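Local atomic coordinates of endoglucanase (Uncultured bacterium, PDB entry 3X17), a protein that probably hydrolyses internal beta-1,4-glucosidic bonds of cellulose, as a family 9 endoglucanase with an N-terminal Ig-like domain and an (alpha/alpha)6-barrel catalytic domain. Residues G178-T186 with V243-P253; T275-A286 with A300-W308. All coordinates share one frame; numbering follows the deposited sequence.

Interaction 1: residues G178-T186 with V243-P253; sequences GDYGKYVTT and VYHKLAGLRWP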
loop_
_atom_site.group_PDB
_atom_site.type_symbol
_atom_site.label_atom_id
_atom_site.label_comp_id
_atom_site.label_asym_id
_atom_site.label_seq_id
_atom_site.Cartn_x
_atom_site.Cartn_y
_atom_site.Cartn_z
ATOM N N GLY A 178 5.548 -3.751 -11.810
ATOM C CA GLY A 178 6.698 -4.247 -12.551
ATOM C C GLY A 178 6.615 -4.081 -14.068
ATOM O O GLY A 178 7.536 -4.473 -14.794
ATOM N N ASP A 179 5.471 -3.605 -14.552
ATOM C CA ASP A 179 5.371 -3.139 -15.923
ATOM C C ASP A 179 5.529 -1.631 -15.943
ATOM O O ASP A 179 5.922 -1.006 -14.934
ATOM C CB ASP A 179 4.012 -3.516 -16.535
ATOM C CG ASP A 179 2.850 -2.868 -15.803
ATOM O OD1 ASP A 179 2.908 -2.824 -14.560
ATOM O OD2 ASP A 179 1.906 -2.387 -16.461
ATOM N N TYR A 180 5.210 -1.040 -17.088
ATOM C CA TYR A 180 5.404 0.396 -17.278
ATOM C C TYR A 180 4.106 1.097 -17.628
ATOM O O TYR A 180 4.093 2.316 -17.868
ATOM C CB TYR A 180 6.456 0.676 -18.371
ATOM C CG TYR A 180 7.825 0.088 -18.074
ATOM C CD1 TYR A 180 8.423 0.261 -16.825
ATOM C CD2 TYR A 180 8.535 -0.609 -19.048
ATOM C CE1 TYR A 180 9.674 -0.275 -16.542
ATOM C CE2 TYR A 180 9.811 -1.103 -18.781
ATOM C CZ TYR A 180 10.368 -0.946 -17.532
ATOM O OH TYR A 180 11.626 -1.480 -17.248
ATOM N N GLY A 181 3.002 0.361 -17.572
ATOM C CA GLY A 181 1.683 0.968 -17.713
ATOM C C GLY A 181 1.401 1.986 -16.620
ATOM O O GLY A 181 1.996 1.953 -15.552
ATOM N N LYS A 182 0.584 2.981 -16.939
ATOM C CA LYS A 182 0.211 4.000 -15.971
ATOM C C LYS A 182 -1.309 4.017 -15.919
ATOM O O LYS A 182 -1.971 3.937 -16.938
ATOM C CB LYS A 182 0.738 5.358 -16.411
ATOM C CG LYS A 182 2.265 5.349 -16.724
ATOM C CD LYS A 182 2.813 6.750 -16.966
ATOM C CE LYS A 182 2.157 7.430 -18.162
ATOM N NZ LYS A 182 2.985 8.622 -18.627
ATOM N N TYR A 183 -1.861 3.926 -14.728
ATOM C CA TYR A 183 -3.272 3.565 -14.625
ATOM C C TYR A 183 -3.917 4.523 -13.663
ATOM O O TYR A 183 -3.445 4.678 -12.546
ATOM C CB TYR A 183 -3.403 2.164 -14.053
ATOM C CG TYR A 183 -2.721 1.090 -14.834
ATOM C CD1 TYR A 183 -1.395 0.773 -14.569
ATOM C CD2 TYR A 183 -3.449 0.262 -15.694
ATOM C CE1 TYR A 183 -0.790 -0.295 -15.163
ATOM C CE2 TYR A 183 -2.853 -0.844 -16.290
ATOM C CZ TYR A 183 -1.519 -1.087 -16.063
ATOM O OH TYR A 183 -0.897 -2.155 -16.675
ATOM N N VAL A 184 -4.977 5.188 -14.089
ATOM C CA VAL A 184 -5.582 6.199 -13.239
ATOM C C VAL A 184 -6.188 5.597 -11.948
ATOM O O VAL A 184 -6.245 6.265 -10.897
ATOM C CB VAL A 184 -6.654 6.993 -13.982
ATOM C CG1 VAL A 184 -7.545 7.726 -12.961
ATOM C CG2 VAL A 184 -6.000 8.018 -14.900
ATOM N N THR A 185 -6.565 4.324 -12.012
ATOM C CA THR A 185 -7.409 3.727 -10.991
ATOM C C THR A 185 -6.569 3.471 -9.734
ATOM O O THR A 185 -7.002 3.746 -8.620
ATOM C CB THR A 185 -8.076 2.414 -11.523
ATOM O OG1 THR A 185 -8.775 2.697 -12.756
ATOM C CG2 THR A 185 -9.065 1.841 -10.502
ATOM N N THR A 186 -5.310 3.095 -9.933
ATOM C CA THR A 186 -4.377 2.903 -8.825
ATOM C C THR A 186 -3.660 4.198 -8.458
ATOM O O THR A 186 -3.361 4.425 -7.289
ATOM C CB THR A 186 -3.308 1.826 -9.164
ATOM O OG1 THR A 186 -2.852 2.041 -10.504
ATOM C CG2 THR A 186 -3.883 0.397 -9.032
ATOM N N VAL A 243 -11.989 11.591 -17.154
ATOM C CA VAL A 243 -10.597 11.174 -16.973
ATOM C C VAL A 243 -10.343 9.823 -17.642
ATOM O O VAL A 243 -11.133 8.889 -17.477
ATOM C CB VAL A 243 -10.190 11.119 -15.466
ATOM C CG1 VAL A 243 -8.731 10.641 -15.292
ATOM C CG2 VAL A 243 -10.351 12.489 -14.837
ATOM N N TYR A 244 -9.339 9.780 -18.524
ATOM C CA TYR A 244 -8.977 8.547 -19.234
ATOM C C TYR A 244 -8.510 7.490 -18.255
ATOM O O TYR A 244 -8.026 7.801 -17.160
ATOM C CB TYR A 244 -7.885 8.807 -20.300
ATOM C CG TYR A 244 -8.346 9.730 -21.410
ATOM C CD1 TYR A 244 -9.334 9.327 -22.308
ATOM C CD2 TYR A 244 -7.847 11.029 -21.519
ATOM C CE1 TYR A 244 -9.787 10.177 -23.311
ATOM C CE2 TYR A 244 -8.288 11.894 -22.516
ATOM C CZ TYR A 244 -9.269 11.467 -23.402
ATOM O OH TYR A 244 -9.739 12.323 -24.383
ATOM N N HIS A 245 -8.637 6.235 -18.659
ATOM C CA HIS A 245 -8.545 5.136 -17.720
ATOM C C HIS A 245 -7.101 4.756 -17.455
ATOM O O HIS A 245 -6.728 4.440 -16.337
ATOM C CB HIS A 245 -9.301 3.929 -18.254
ATOM C CG HIS A 245 -9.154 2.703 -17.417
ATOM N ND1 HIS A 245 -9.517 2.664 -16.082
ATOM C CD2 HIS A 245 -8.846 1.428 -17.761
ATOM C CE1 HIS A 245 -9.402 1.425 -15.636
ATOM N NE2 HIS A 245 -8.959 0.664 -16.624
ATOM N N LYS A 246 -6.290 4.748 -18.494
ATOM C CA LYS A 246 -4.956 4.227 -18.370
ATOM C C LYS A 246 -4.223 4.481 -19.683
ATOM O O LYS A 246 -4.826 4.932 -20.678
ATOM C CB LYS A 246 -4.998 2.722 -18.076
ATOM C CG LYS A 246 -5.563 1.885 -19.249
ATOM C CD LYS A 246 -5.397 0.400 -19.036
ATOM C CE LYS A 246 -6.201 -0.380 -20.094
ATOM N NZ LYS A 246 -5.867 -1.847 -20.086
ATOM N N LEU A 247 -2.911 4.280 -19.638
ATOM C CA LEU A 247 -2.044 4.577 -20.744
ATOM C C LEU A 247 -1.035 3.464 -20.850
ATOM O O LEU A 247 -0.281 3.210 -19.912
ATOM C CB LEU A 247 -1.335 5.905 -20.511
ATOM C CG LEU A 247 -0.730 6.534 -21.754
ATOM C CD1 LEU A 247 -0.570 8.047 -21.504
ATOM C CD2 LEU A 247 0.603 5.859 -22.126
ATOM N N ALA A 248 -1.008 2.780 -21.980
ATOM C CA ALA A 248 -0.114 1.627 -22.090
ATOM C C ALA A 248 0.095 1.246 -23.548
ATOM O O ALA A 248 -0.597 1.759 -24.416
ATOM C CB ALA A 248 -0.657 0.430 -21.289
ATOM N N GLY A 249 1.074 0.380 -23.793
ATOM C CA GLY A 249 1.315 -0.181 -25.128
ATOM C C GLY A 249 0.261 -1.220 -25.433
ATOM O O GLY A 249 -0.465 -1.656 -24.526
ATOM N N LEU A 250 0.154 -1.606 -26.710
ATOM C CA LEU A 250 -0.693 -2.736 -27.112
ATOM C C LEU A 250 -0.107 -4.069 -26.644
ATOM O O LEU A 250 -0.822 -5.049 -26.506
ATOM C CB LEU A 250 -0.897 -2.744 -28.642
ATOM C CG LEU A 250 -1.575 -1.493 -29.225
ATOM C CD1 LEU A 250 -1.591 -1.519 -30.754
ATOM C CD2 LEU A 250 -2.997 -1.339 -28.680
ATOM N N ARG A 251 1.192 -4.079 -26.381
ATOM C CA ARG A 251 1.898 -5.297 -25.984
ATOM C C ARG A 251 2.656 -5.135 -24.657
ATOM O O ARG A 251 3.135 -4.045 -24.325
ATOM C CB ARG A 251 2.872 -5.731 -27.094
ATOM C CG ARG A 251 2.154 -6.167 -28.403
ATOM C CD ARG A 251 3.125 -6.381 -29.572
ATOM N NE ARG A 251 3.952 -5.199 -29.847
ATOM C CZ ARG A 251 3.578 -4.157 -30.597
ATOM N NH1 ARG A 251 2.362 -4.114 -31.145
ATOM N NH2 ARG A 251 4.420 -3.143 -30.781
ATOM N N TRP A 252 2.724 -6.226 -23.893
ATOM C CA TRP A 252 3.555 -6.297 -22.707
ATOM C C TRP A 252 5.000 -6.285 -23.176
ATOM O O TRP A 252 5.384 -7.134 -23.973
ATOM C CB TRP A 252 3.287 -7.591 -21.939
ATOM C CG TRP A 252 1.910 -7.674 -21.323
ATOM C CD1 TRP A 252 0.827 -8.338 -21.823
ATOM C CD2 TRP A 252 1.495 -7.114 -20.069
ATOM N NE1 TRP A 252 -0.235 -8.217 -20.962
ATOM C CE2 TRP A 252 0.134 -7.452 -19.892
ATOM C CE3 TRP A 252 2.143 -6.367 -19.074
ATOM C CZ2 TRP A 252 -0.594 -7.081 -18.752
ATOM C CZ3 TRP A 252 1.413 -5.978 -17.943
ATOM C CH2 TRP A 252 0.063 -6.362 -17.788
ATOM N N PRO A 253 5.791 -5.300 -22.705
ATOM C CA PRO A 253 7.224 -5.328 -22.894
ATOM C C PRO A 253 7.818 -6.593 -22.294
ATOM O O PRO A 253 7.265 -7.154 -21.341
ATOM C CB PRO A 253 7.708 -4.114 -22.116
ATOM C CG PRO A 253 6.471 -3.266 -21.886
ATOM C CD PRO A 253 5.361 -4.222 -21.797
HETATM O O HOH W 1 -6.727 2.459 -14.551
#
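The carbonyl oxygen of His245 is gripped twice: Val184 N donates to it at 2.9 Å, tilted 31° from the carbonyl plane, and a water donates to it at 2.7 Å. The same water gives its other proton to Thr185 OG1, so it ties the first turn of helix 184-200 to the break in strand 243-249 at His245. This is the short antiparallel pairing of strand 182-183, outermost in a four-stranded sheet of the catalytic domain, with strand 243-249. Lys182 and Leu247 form its hydrogen-bonded pair, Lys182 N donating to Leu247 O and Leu247 N returning to Lys182 O. Tyr183 and Lys246 are the non-hydrogen-bonded pair next to it; their side chains lie alongside each other and point the same way, Tyr183 CD2 3.8 Å from Lys246 CB. Beyond CG the lysine is extended, and its NZ goes on to Ser328 and the carbonyl of Asp324. With CG1 anti to its backbone N (chi1 163°), Val184 sets both methyls against Val243 CG1, and its CG2 also lies against the carbonyl oxygen of Tyr244. His245 CE1 is 3.2 Å from Thr185 OG1, and the water sits over one face of the imidazole, toward its rim; Asp274 hydrogen-bonds each, OD1 with Thr185 OG1 and OD2 with His245 ND1. Tyr180 CD2 lies loosely against Pro253 CG, and the Tyr180 side chain comes within about 5 Å of the bound zinc. Asp179 meets the edge of the Trp252 indole through CB, while its OD2, on the syn side, holds Tyr183 OH at 2.8 Å.

Interaction 2: residues T275-A286 with A300-W308; sequences TAKAAAAWAMAA and ALAAAEQAW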
loop_
_atom_site.group_PDB
_atom_site.type_symbol
_atom_site.label_atom_id
_atom_site.label_comp_id
_atom_site.label_asym_id
_atom_site.label_seq_id
_atom_site.Cartn_x
_atom_site.Cartn_y
_atom_site.Cartn_z
ATOM N N THR A 275 -12.897 9.077 -13.157
ATOM C CA THR A 275 -13.188 10.494 -13.092
ATOM C C THR A 275 -13.447 10.909 -11.615
ATOM O O THR A 275 -12.890 11.899 -11.104
ATOM C CB THR A 275 -14.395 10.825 -14.013
ATOM O OG1 THR A 275 -14.076 10.482 -15.375
ATOM C CG2 THR A 275 -14.753 12.284 -13.938
ATOM N N ALA A 276 -14.193 10.070 -10.905
ATOM C CA ALA A 276 -14.553 10.339 -9.500
ATOM C C ALA A 276 -13.342 10.131 -8.556
ATOM O O ALA A 276 -13.073 10.969 -7.698
ATOM C CB ALA A 276 -15.728 9.418 -9.082
ATOM N N LYS A 277 -12.585 9.053 -8.748
ATOM C CA LYS A 277 -11.334 8.877 -8.001
ATOM C C LYS A 277 -10.392 10.072 -8.159
ATOM O O LYS A 277 -9.856 10.577 -7.179
ATOM C CB LYS A 277 -10.588 7.616 -8.409
ATOM C CG LYS A 277 -11.134 6.317 -7.828
ATOM C CD LYS A 277 -10.446 5.137 -8.516
ATOM C CE LYS A 277 -10.706 3.806 -7.820
ATOM N NZ LYS A 277 -11.972 3.200 -8.351
ATOM N N ALA A 278 -10.270 10.599 -9.376
ATOM C CA ALA A 278 -9.337 11.693 -9.571
ATOM C C ALA A 278 -9.908 12.941 -8.920
ATOM O O ALA A 278 -9.185 13.699 -8.295
ATOM C CB ALA A 278 -9.086 11.920 -11.060
ATOM N N ALA A 279 -11.218 13.135 -9.038
ATOM C CA ALA A 279 -11.882 14.211 -8.308
ATOM C C ALA A 279 -11.555 14.149 -6.832
ATOM O O ALA A 279 -11.218 15.156 -6.236
ATOM C CB ALA A 279 -13.440 14.201 -8.526
ATOM N N ALA A 280 -11.678 12.971 -6.238
ATOM C CA ALA A 280 -11.486 12.834 -4.794
ATOM C C ALA A 280 -10.035 13.180 -4.421
ATOM O O ALA A 280 -9.777 13.979 -3.515
ATOM C CB ALA A 280 -11.865 11.407 -4.322
ATOM N N ALA A 281 -9.091 12.647 -5.173
ATOM C CA ALA A 281 -7.684 12.835 -4.823
ATOM C C ALA A 281 -7.287 14.286 -4.977
ATOM O O ALA A 281 -6.628 14.847 -4.095
ATOM C CB ALA A 281 -6.789 11.935 -5.657
ATOM N N TRP A 282 -7.736 14.905 -6.065
ATOM C CA TRP A 282 -7.498 16.325 -6.303
ATOM C C TRP A 282 -8.126 17.201 -5.207
ATOM O O TRP A 282 -7.567 18.235 -4.854
ATOM C CB TRP A 282 -8.095 16.771 -7.631
ATOM C CG TRP A 282 -7.339 16.341 -8.831
ATOM C CD1 TRP A 282 -5.976 16.197 -8.950
ATOM C CD2 TRP A 282 -7.893 16.008 -10.110
ATOM N NE1 TRP A 282 -5.663 15.741 -10.211
ATOM C CE2 TRP A 282 -6.811 15.672 -10.960
ATOM C CE3 TRP A 282 -9.199 15.916 -10.606
ATOM C CZ2 TRP A 282 -6.999 15.272 -12.284
ATOM C CZ3 TRP A 282 -9.385 15.495 -11.931
ATOM C CH2 TRP A 282 -8.298 15.208 -12.753
ATOM N N ALA A 283 -9.363 16.909 -4.829
ATOM C CA ALA A 283 -10.010 17.699 -3.761
ATOM C C ALA A 283 -9.275 17.541 -2.426
ATOM O O ALA A 283 -9.138 18.499 -1.670
ATOM C CB ALA A 283 -11.466 17.328 -3.607
ATOM N N MET A 284 -8.836 16.323 -2.110
ATOM C CA MET A 284 -7.895 16.147 -1.005
ATOM C C MET A 284 -6.648 17.030 -1.109
ATOM O O MET A 284 -6.181 17.549 -0.118
ATOM C CB MET A 284 -7.492 14.682 -0.848
ATOM C CG MET A 284 -8.580 13.840 -0.236
ATOM S SD MET A 284 -8.174 12.091 -0.351
ATOM C CE MET A 284 -7.060 11.951 1.053
ATOM N N ALA A 285 -6.034 17.087 -2.285
ATOM C CA ALA A 285 -4.778 17.823 -2.437
ATOM C C ALA A 285 -5.051 19.307 -2.273
ATOM O O ALA A 285 -4.186 20.061 -1.801
ATOM C CB ALA A 285 -4.152 17.553 -3.809
ATOM N N ALA A 286 -6.231 19.729 -2.721
ATOM C CA ALA A 286 -6.620 21.130 -2.589
ATOM C C ALA A 286 -6.599 21.540 -1.111
ATOM O O ALA A 286 -6.186 22.646 -0.780
ATOM C CB ALA A 286 -7.998 21.367 -3.206
ATOM N N ALA A 300 -5.809 22.057 -8.433
ATOM C CA ALA A 300 -6.319 20.730 -8.118
ATOM C C ALA A 300 -7.809 20.868 -7.870
ATOM O O ALA A 300 -8.589 20.048 -8.336
ATOM C CB ALA A 300 -5.607 20.096 -6.945
ATOM N N LEU A 301 -8.209 21.986 -7.266
ATOM C CA LEU A 301 -9.617 22.179 -6.911
ATOM C C LEU A 301 -10.430 22.387 -8.159
ATOM O O LEU A 301 -11.505 21.816 -8.285
ATOM C CB LEU A 301 -9.818 23.348 -5.942
ATOM C CG LEU A 301 -11.264 23.819 -5.701
ATOM C CD1 LEU A 301 -12.109 22.708 -5.087
ATOM C CD2 LEU A 301 -11.328 25.129 -4.850
ATOM N N ALA A 302 -9.888 23.140 -9.121
ATOM C CA ALA A 302 -10.627 23.405 -10.370
ATOM C C ALA A 302 -10.865 22.115 -11.129
ATOM O O ALA A 302 -11.973 21.857 -11.616
ATOM C CB ALA A 302 -9.889 24.433 -11.252
ATOM N N ALA A 303 -9.824 21.288 -11.196
ATOM C CA ALA A 303 -9.911 20.013 -11.870
ATOM C C ALA A 303 -10.980 19.131 -11.220
ATOM O O ALA A 303 -11.788 18.507 -11.912
ATOM C CB ALA A 303 -8.564 19.321 -11.829
ATOM N N ALA A 304 -10.954 19.044 -9.891
ATOM C CA ALA A 304 -11.929 18.205 -9.168
ATOM C C ALA A 304 -13.352 18.673 -9.466
ATOM O O ALA A 304 -14.265 17.857 -9.648
ATOM C CB ALA A 304 -11.673 18.207 -7.627
ATOM N N GLU A 305 -13.531 19.985 -9.516
ATOM C CA GLU A 305 -14.847 20.590 -9.742
ATOM C C GLU A 305 -15.376 20.313 -11.146
ATOM O O GLU A 305 -16.580 20.124 -11.336
ATOM C CB GLU A 305 -14.805 22.107 -9.476
ATOM C CG GLU A 305 -14.664 22.456 -7.996
ATOM C CD GLU A 305 -14.439 23.957 -7.728
ATOM O OE1 GLU A 305 -13.805 24.642 -8.560
ATOM O OE2 GLU A 305 -14.821 24.429 -6.638
ATOM N N GLN A 306 -14.476 20.267 -12.124
ATOM C CA GLN A 306 -14.863 20.062 -13.518
ATOM C C GLN A 306 -15.224 18.584 -13.722
ATOM O O GLN A 306 -16.225 18.259 -14.339
ATOM C CB GLN A 306 -13.698 20.495 -14.432
ATOM C CG GLN A 306 -13.933 20.358 -15.937
ATOM C CD GLN A 306 -15.191 21.079 -16.400
ATOM O OE1 GLN A 306 -15.402 22.255 -16.082
ATOM N NE2 GLN A 306 -16.074 20.354 -17.093
ATOM N N ALA A 307 -14.419 17.700 -13.150
ATOM C CA ALA A 307 -14.736 16.290 -13.070
ATOM C C ALA A 307 -16.096 16.000 -12.427
ATOM O O ALA A 307 -16.838 15.145 -12.891
ATOM C CB ALA A 307 -13.641 15.559 -12.322
ATOM N N TRP A 308 -16.409 16.667 -11.325
ATOM C CA TRP A 308 -17.721 16.487 -10.743
ATOM C C TRP A 308 -18.839 17.001 -11.668
ATOM O O TRP A 308 -19.930 16.451 -11.668
ATOM C CB TRP A 308 -17.842 17.154 -9.375
ATOM C CG TRP A 308 -19.164 16.829 -8.731
ATOM C CD1 TRP A 308 -20.303 17.574 -8.767
ATOM C CD2 TRP A 308 -19.499 15.610 -8.064
ATOM N NE1 TRP A 308 -21.309 16.924 -8.114
ATOM C CE2 TRP A 308 -20.850 15.704 -7.686
ATOM C CE3 TRP A 308 -18.761 14.472 -7.688
ATOM C CZ2 TRP A 308 -21.495 14.702 -6.953
ATOM C CZ3 TRP A 308 -19.407 13.465 -6.969
ATOM C CH2 TRP A 308 -20.768 13.576 -6.637
#
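Helices 275-286 and 300-308 run nearly antiparallel, at 150° between their directions, and their axes come within 7.8 Å, an approach that the mostly alanine interface permits. The backbones come nearest at Ala279 and Ala304, with CA atoms 4.1 Å apart and Ala304 CB resting 3.4 Å from the carbonyl oxygen of Ala279. These are neighbouring helices of the (alpha/alpha)6 barrel, parts of helix 272-288 and helix 294-312. The one aromatic side chain in contact is Trp282, a knob in a hole formed by Ala300, Ala303, Ala304 and Ala307. Its CG lies anti to the carbonyl carbon (chi1 -75°), and the indole runs back along its own helix, one face against the backbone carbon of Ala278. The opposite face takes the methyl of Ala303 in a CH-pi contact, CB 3.8 Å from the centre of the six-membered ring and 15° off its normal. Ala307 CB meets the ring edge at CZ3, while Trp282 CB presses on the carbonyl oxygen of Ala300 and the Ala300 methyl on that of Trp282. Outside this pair of helices, Phe234 stacks with the indole. Replacing Trp282 with an alanine would probably leave the Ala303 methyl without its aromatic face and open a gap between the two helices. At one end Thr275 CG2 packs on Ala307 CB, 3.8 Å away, its hydroxyl turned to the carbonyl of Thr271; at the other, Ala286 CB touches Leu301 CB. No hydrogen bond crosses between the segments: the carbonyls pressed by carbon, those of Ala279, Trp282 and Ala300, already accept N-H groups of their own helices, so cohesion rests on dispersion and close fit.

Overall arrangement
Both contacts are largely buried within the family 9 catalytic domain, their centres 21 Å apart, yet they differ in chemistry. Interaction 1 joins a sheet edge and a helix start near the bound zinc and one calcium ion, and relies on backbone bonds, a water and polar side chains, with exposed Trp252 at its margin. Interaction 2 holds two barrel helices by apolar fit alone, though Leu301 and Ala303 are partly exposed. The two adjoin where strand 243-249 meets helix 272-288: Val243 N probably hydrogen-bonds Thr275 OG1, Val243 CG2 packs on Trp282 and Ala278, and Thr185 touches Lys277. Helix 272-288 thus supplies one side of interaction 2 and packs against interaction 1.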